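Local coordinates for Cag-Z (Helicobacter pylori, PDB 1S2X), which is of unknown function but is encoded in the cag pathogenicity island, which specifies a type IV secretion system, at residues N41-T44 with S45-D48; S100-N104 with E105-G109; A128-S131 with D132-S136. The protein carries 1 engineered substitution. One frame throughout, in Å; residues are numbered along the deposited sequence.

Interaction 1 (N41-T44 with S45-D48); sequences NYAT and SLKD
Tyr-42 meets Ser-45 through a water molecule rather than directly. Its carbonyl O receives a hydrogen bond from water 1 at 2.6 Å, and the same water lies 2.5 Å from Ser-45 OG. The hydroxyl is placed for this by a chi1 of 76°, which sets OG between the backbone N and the carbonyl carbon of Ser-45, turned back over the preceding turn. The Tyr-42 ring takes no part in this bridge; it meets the ring of Phe-38 and rests on Leu-62 and Asn-65 of helix 52-68. Next along the chain, Ala-43 and Leu-46 form the apolar pair of the contact. Ala-43 O takes a hydrogen bond from Leu-46 N at 3.3 Å, the donor standing well above the carbonyl plane, and the side chain of Leu-46 lies along the same oxygen, with CG 3.5 Å from Ala-43 O. Because CG of Leu-46 sits beside its own backbone N (chi1 -65°), the branch folds back over this turn and brings CD1 to a loose 4.3 Å from Ala-43 CB. Thr-44 repeats the pattern one residue on: its O accepts from Lys-47 N at 3.2 Å, and Lys-47 CB lies 3.4 Å from Thr-44 O before the bent lysine chain leads off. Asp-48 N then bonds to Ser-45 O, so three successive carbonyls are each linked to the amide three residues later. These i to i+3 bonds give 3-10-like turning as the chain passes from helix 31-43 into the loop before helix 52-68. Leu-46 O is further tied to Ser-49 OG. In the fold, Ala-43 also packs on Leu-62, Leu-46 touches Arg-58 of the same helix, and the loop residues Pro-139 and Tyr-142 lie against Ala-43 and Thr-44.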
loop_
_atom_site.group_PDB
_atom_site.type_symbol
_atom_site.label_atom_id
_atom_site.label_comp_id
_atom_site.label_asym_id
_atom_site.label_seq_id
_atom_site.Cartn_x
_atom_site.Cartn_y
_atom_site.Cartn_z
ATOM N N ASN A 41 7.109 -8.901 -20.502
ATOM C CA ASN A 41 8.317 -9.568 -20.970
ATOM C C ASN A 41 8.592 -10.871 -20.251
ATOM O O ASN A 41 9.392 -11.674 -20.746
ATOM C CB ASN A 41 9.522 -8.627 -20.820
ATOM C CG ASN A 41 9.581 -7.579 -21.918
ATOM O OD1 ASN A 41 10.273 -6.566 -21.812
ATOM N ND2 ASN A 41 8.838 -7.811 -22.996
ATOM N N TYR A 42 7.975 -11.163 -19.102
ATOM C CA TYR A 42 8.418 -12.406 -18.440
ATOM C C TYR A 42 7.273 -13.291 -18.009
ATOM O O TYR A 42 7.456 -14.453 -17.669
ATOM C CB TYR A 42 9.282 -12.050 -17.217
ATOM C CG TYR A 42 10.658 -11.535 -17.584
ATOM C CD1 TYR A 42 11.638 -12.399 -18.054
ATOM C CD2 TYR A 42 10.981 -10.189 -17.461
ATOM C CE1 TYR A 42 12.909 -11.951 -18.396
ATOM C CE2 TYR A 42 12.237 -9.728 -17.800
ATOM C CZ TYR A 42 13.191 -10.610 -18.267
ATOM O OH TYR A 42 14.439 -10.146 -18.598
ATOM N N ALA A 43 6.051 -12.746 -17.987
ATOM C CA ALA A 43 4.999 -13.554 -17.350
ATOM C C ALA A 43 3.894 -13.975 -18.298
ATOM O O ALA A 43 2.981 -14.699 -17.883
ATOM C CB ALA A 43 4.424 -12.786 -16.170
ATOM N N THR A 44 3.915 -13.567 -19.568
ATOM C CA THR A 44 2.833 -14.033 -20.440
ATOM C C THR A 44 2.851 -15.544 -20.646
ATOM O O THR A 44 1.790 -16.168 -20.793
ATOM C CB THR A 44 2.897 -13.342 -21.819
ATOM O OG1 THR A 44 4.192 -13.595 -22.377
ATOM C CG2 THR A 44 2.744 -11.837 -21.693
ATOM N N SER A 45 4.015 -16.184 -20.663
ATOM C CA SER A 45 4.102 -17.630 -20.859
ATOM C C SER A 45 3.447 -18.458 -19.761
ATOM O O SER A 45 3.175 -19.652 -19.985
ATOM C CB SER A 45 5.573 -18.045 -21.011
ATOM O OG SER A 45 6.261 -18.047 -19.771
ATOM N N LEU A 46 3.148 -17.916 -18.583
ATOM C CA LEU A 46 2.405 -18.663 -17.571
ATOM C C LEU A 46 1.108 -19.254 -18.150
ATOM O O LEU A 46 0.646 -20.331 -17.782
ATOM C CB LEU A 46 2.000 -17.795 -16.377
ATOM C CG LEU A 46 3.130 -17.246 -15.513
ATOM C CD1 LEU A 46 2.556 -16.247 -14.518
ATOM C CD2 LEU A 46 3.887 -18.399 -14.854
ATOM N N LYS A 47 0.527 -18.497 -19.066
ATOM C CA LYS A 47 -0.721 -18.893 -19.719
ATOM C C LYS A 47 -0.531 -20.170 -20.520
ATOM O O LYS A 47 -1.451 -20.960 -20.722
ATOM C CB LYS A 47 -1.197 -17.743 -20.605
ATOM C CG LYS A 47 -2.518 -17.963 -21.312
ATOM C CD LYS A 47 -3.287 -16.663 -21.481
ATOM C CE LYS A 47 -4.528 -16.637 -20.604
ATOM N NZ LYS A 47 -5.174 -17.976 -20.520
ATOM N N ASP A 48 0.692 -20.424 -21.006
ATOM C CA ASP A 48 0.876 -21.678 -21.739
ATOM C C ASP A 48 1.394 -22.793 -20.843
ATOM O O ASP A 48 1.969 -23.757 -21.364
ATOM C CB ASP A 48 1.820 -21.486 -22.929
ATOM C CG ASP A 48 1.356 -20.379 -23.857
ATOM O OD1 ASP A 48 2.216 -19.627 -24.358
ATOM O OD2 ASP A 48 0.136 -20.254 -24.086
HETATM O O HOH W 1 6.291 -16.788 -17.567
#

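Interaction 2 (S100-N104 with E105-G109); sequences STIKN and ELTLG
Asn-104 folds its amide over the first turn of the helix it precedes, and OD1 meets two backbone N-H groups there. The bond from Thr-107 N is the straighter, 3.1 Å to Asn-104 OD1 with an N-H...O angle of 163°; that from Leu-106 N, 2.9 Å to the same OD1, is weak. With CG anti to the backbone N (chi1 -170°), the side chain swings forward to where these amides emerge. Asn-104 O also takes a weak bond from Leu-108 N. Thr-107 crosses the Asn-104 side chain at about a right angle, its OG1 3.6 Å from Asn-104 CB. Ile-102, two residues before the cap, adds the apolar half: its CG2 branch lies 4.0 Å from Leu-108 CB and equally near Thr-107 CG2. Leu-108 continues inward onto Ala-98 and Glu-99 of helix 74-101, so these side-chain contacts link the connecting loop to both helices. The whole is a classical asparagine N-cap, with an Asx turn closed by the weak Leu-106 bond, starting helix 105-135 where the chain reverses between two long helices.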
loop_
_atom_site.group_PDB
_atom_site.type_symbol
_atom_site.label_atom_id
_atom_site.label_comp_id
_atom_site.label_asym_id
_atom_site.label_seq_id
_atom_site.Cartn_x
_atom_site.Cartn_y
_atom_site.Cartn_z
ATOM N N SER A 100 -4.802 24.010 20.895
ATOM C CA SER A 100 -4.191 25.239 21.389
ATOM C C SER A 100 -5.018 26.452 20.966
ATOM O O SER A 100 -4.799 27.563 21.451
ATOM C CB SER A 100 -2.759 25.391 20.871
ATOM O OG SER A 100 -1.880 24.432 21.428
ATOM N N THR A 101 -5.950 26.220 20.043
ATOM C CA THR A 101 -6.655 27.316 19.394
ATOM C C THR A 101 -8.164 27.276 19.576
ATOM O O THR A 101 -8.821 28.293 19.337
ATOM C CB THR A 101 -6.346 27.301 17.875
ATOM O OG1 THR A 101 -4.957 27.577 17.656
ATOM C CG2 THR A 101 -7.123 28.384 17.142
ATOM N N ILE A 102 -8.732 26.144 19.969
ATOM C CA ILE A 102 -10.184 25.970 19.896
ATOM C C ILE A 102 -10.781 25.719 21.269
ATOM O O ILE A 102 -10.576 24.675 21.885
ATOM C CB ILE A 102 -10.518 24.827 18.913
ATOM C CG1 ILE A 102 -9.902 25.036 17.525
ATOM C CG2 ILE A 102 -12.010 24.592 18.795
ATOM C CD1 ILE A 102 -10.513 24.215 16.423
ATOM N N LYS A 103 -11.530 26.697 21.782
ATOM C CA LYS A 103 -12.007 26.636 23.158
ATOM C C LYS A 103 -13.221 25.743 23.329
ATOM O O LYS A 103 -13.356 25.040 24.332
ATOM C CB LYS A 103 -12.334 28.046 23.684
ATOM C CG LYS A 103 -11.155 28.674 24.417
ATOM C CD LYS A 103 -9.937 28.723 23.504
ATOM C CE LYS A 103 -8.638 28.451 24.248
ATOM N NZ LYS A 103 -7.465 29.020 23.513
ATOM N N ASN A 104 -14.145 25.744 22.375
ATOM C CA ASN A 104 -15.307 24.874 22.570
ATOM C C ASN A 104 -14.908 23.414 22.377
ATOM O O ASN A 104 -14.519 23.022 21.276
ATOM C CB ASN A 104 -16.427 25.271 21.614
ATOM C CG ASN A 104 -17.737 24.572 21.914
ATOM O OD1 ASN A 104 -17.825 23.347 21.838
ATOM N ND2 ASN A 104 -18.759 25.352 22.249
ATOM N N GLU A 105 -15.005 22.641 23.444
ATOM C CA GLU A 105 -14.646 21.232 23.501
ATOM C C GLU A 105 -15.386 20.405 22.459
ATOM O O GLU A 105 -14.819 19.485 21.859
ATOM C CB GLU A 105 -14.900 20.688 24.918
ATOM C CG GLU A 105 -13.759 20.997 25.878
ATOM C CD GLU A 105 -14.183 21.098 27.332
ATOM O OE1 GLU A 105 -14.138 20.070 28.050
ATOM O OE2 GLU A 105 -14.561 22.195 27.797
ATOM N N LEU A 106 -16.658 20.696 22.199
ATOM C CA LEU A 106 -17.371 19.920 21.183
ATOM C C LEU A 106 -16.902 20.279 19.778
ATOM O O LEU A 106 -16.741 19.437 18.888
ATOM C CB LEU A 106 -18.871 20.142 21.332
ATOM C CG LEU A 106 -19.547 19.579 22.581
ATOM C CD1 LEU A 106 -19.145 20.329 23.841
ATOM C CD2 LEU A 106 -21.063 19.612 22.410
ATOM N N THR A 107 -16.671 21.568 19.540
ATOM C CA THR A 107 -16.123 22.008 18.267
ATOM C C THR A 107 -14.737 21.393 18.070
ATOM O O THR A 107 -14.278 21.174 16.943
ATOM C CB THR A 107 -16.029 23.541 18.186
ATOM O OG1 THR A 107 -17.339 24.117 18.327
ATOM C CG2 THR A 107 -15.501 24.000 16.832
ATOM N N LEU A 108 -14.046 21.119 19.179
ATOM C CA LEU A 108 -12.664 20.628 19.046
ATOM C C LEU A 108 -12.733 19.161 18.624
ATOM O O LEU A 108 -11.885 18.674 17.877
ATOM C CB LEU A 108 -11.864 20.849 20.317
ATOM C CG LEU A 108 -10.514 20.161 20.505
ATOM C CD1 LEU A 108 -9.504 20.590 19.456
ATOM C CD2 LEU A 108 -9.948 20.442 21.895
ATOM N N GLY A 109 -13.784 18.512 19.114
ATOM C CA GLY A 109 -14.115 17.156 18.713
ATOM C C GLY A 109 -14.360 17.093 17.215
ATOM O O GLY A 109 -13.915 16.146 16.565
#

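Interaction 3 (A128-S131 with D132-S136)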
loop_
_atom_site.group_PDB
_atom_site.type_symbol
_atom_site.label_atom_id
_atom_site.label_comp_id
_atom_site.label_asym_id
_atom_site.label_seq_id
_atom_site.Cartn_x
_atom_site.Cartn_y
_atom_site.Cartn_z
ATOM N N ALA A 128 -4.021 0.001 0.193
ATOM C CA ALA A 128 -4.800 -0.862 -0.698
ATOM C C ALA A 128 -4.383 -0.711 -2.152
ATOM O O ALA A 128 -4.365 -1.623 -2.977
ATOM C CB ALA A 128 -6.284 -0.555 -0.579
ATOM N N ARG A 129 -4.017 0.511 -2.520
ATOM C CA ARG A 129 -3.582 0.710 -3.898
ATOM C C ARG A 129 -2.278 -0.038 -4.142
ATOM O O ARG A 129 -2.063 -0.727 -5.138
ATOM C CB ARG A 129 -3.467 2.217 -4.121
ATOM C CG ARG A 129 -2.782 2.597 -5.422
ATOM C CD ARG A 129 -2.862 4.105 -5.633
ATOM N NE ARG A 129 -1.674 4.759 -5.083
ATOM C CZ ARG A 129 -0.521 4.844 -5.737
ATOM N NH1 ARG A 129 -0.395 4.326 -6.949
ATOM N NH2 ARG A 129 0.510 5.455 -5.174
ATOM N N ILE A 130 -1.357 0.117 -3.188
ATOM C CA ILE A 130 -0.060 -0.534 -3.290
ATOM C C ILE A 130 -0.262 -2.044 -3.180
ATOM O O ILE A 130 0.418 -2.783 -3.893
ATOM C CB ILE A 130 0.947 -0.073 -2.235
ATOM C CG1 ILE A 130 1.844 1.089 -2.695
ATOM C CG2 ILE A 130 1.825 -1.228 -1.786
ATOM C CD1 ILE A 130 1.083 2.233 -3.326
ATOM N N SER A 131 -1.182 -2.450 -2.299
ATOM C CA SER A 131 -1.460 -3.875 -2.178
ATOM C C SER A 131 -1.973 -4.476 -3.493
ATOM O O SER A 131 -1.513 -5.543 -3.912
ATOM C CB SER A 131 -2.483 -4.140 -1.079
ATOM O OG SER A 131 -2.675 -5.542 -0.982
ATOM N N ASP A 132 -2.906 -3.804 -4.146
ATOM C CA ASP A 132 -3.412 -4.207 -5.455
ATOM C C ASP A 132 -2.303 -4.252 -6.497
ATOM O O ASP A 132 -2.210 -5.177 -7.302
ATOM C CB ASP A 132 -4.509 -3.236 -5.904
ATOM C CG ASP A 132 -5.836 -3.436 -5.206
ATOM O OD1 ASP A 132 -6.712 -2.558 -5.339
ATOM O OD2 ASP A 132 -6.034 -4.458 -4.524
ATOM N N LEU A 133 -1.407 -3.266 -6.522
ATOM C CA LEU A 133 -0.317 -3.319 -7.486
ATOM C C LEU A 133 0.595 -4.516 -7.256
ATOM O O LEU A 133 1.027 -5.186 -8.190
ATOM C CB LEU A 133 0.492 -2.019 -7.414
ATOM C CG LEU A 133 1.773 -1.927 -8.246
ATOM C CD1 LEU A 133 1.469 -1.782 -9.728
ATOM C CD2 LEU A 133 2.615 -0.751 -7.745
ATOM N N VAL A 134 0.916 -4.812 -5.997
ATOM C CA VAL A 134 1.874 -5.897 -5.779
ATOM C C VAL A 134 1.251 -7.241 -6.144
ATOM O O VAL A 134 1.922 -8.105 -6.708
ATOM C CB VAL A 134 2.381 -5.903 -4.331
ATOM C CG1 VAL A 134 3.192 -7.160 -4.043
ATOM C CG2 VAL A 134 3.238 -4.663 -4.087
ATOM N N ALA A 135 -0.031 -7.365 -5.821
ATOM C CA ALA A 135 -0.779 -8.549 -6.161
ATOM C C ALA A 135 -0.823 -8.744 -7.681
ATOM O O ALA A 135 -0.839 -9.888 -8.144
ATOM C CB ALA A 135 -2.195 -8.492 -5.606
ATOM N N SER A 136 -0.852 -7.668 -8.463
ATOM C CA SER A 136 -0.900 -7.822 -9.916
ATOM C C SER A 136 0.374 -8.357 -10.543
ATOM O O SER A 136 0.347 -8.554 -11.765
ATOM C CB SER A 136 -1.228 -6.457 -10.558
ATOM O OG SER A 136 -0.016 -5.723 -10.679
#
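The last turns of helix 105-135 are regular alpha-helix here, and four consecutive backbone bonds stitch Ala-128 to Ser-131 onto the residues that follow. Asp-132 N donates to Ala-128 O at 2.9 Å, nearly straight at 167°. Leu-133 N, Val-134 N and Ala-135 N in turn reach the carbonyls of Arg-129, Ile-130 and Ser-131. The side chains settle over this ladder. Asp-132 lies alongside the Ala-128 carbonyl, its CG 3.2 Å from Ala-128 O, with no bond between the two oxygen-bearing groups. Arg-129 finds its partner earlier in the helix: its NE forms a salt bridge with Glu-126 OE1, and one face of its guanidinium is met near the rim by Ile-130 CD1, 3.7 Å above the plane. Val-134 has CG1 anti to its N (chi1 171°), which leaves CG2 beside that N and 3.4 Å from Ile-130 O, with a looser approach of 4.4 Å to Ile-130 CG2. These two branched residues thus extend one apolar ridge along the helix. At the far end Ser-136 OG donates to Leu-133 O at 2.8 Å, and Ser-136 N adds a weak bond to the same oxygen; a further bond from Ser-136 N to Asp-132 O keeps the alpha pattern up to the point where the helix stops. The side chain of Ser-131 is about 4 Å from a bound isopropanol, probably from the crystallisation liquor. Ile-130 and Val-134 face Phe-164 of helix 161-183, while Leu-80 and Tyr-76 of helix 74-101 take up Ile-130 and Val-134 respectively. Leu-133 touches Tyr-76 as well as Ala-31 and Asn-32 of helix 31-43, and Ser-136 O is hydrogen-bonded by Arg-35 NH2 from that same helix.

Following the chain, the three contacts come in series, none enclosing or crossing another, and each is local, joining adjacent pieces of chain rather than closing a long loop. Interaction 1 spans the passage from helix 31-43 into the loop before helix 52-68. Interaction 2 lies across the chain's centre from interaction 1, their centres about 58 Å apart, at the turn joining helix 74-101 to helix 105-135. Interaction 3 sits at the other end of helix 105-135, so interactions 2 and 3 mark its start and its finish, with centres about 39 Å apart. That helix returns the chain towards interaction 1, whose nearest atoms are about 7 Å from interaction 3 without touching.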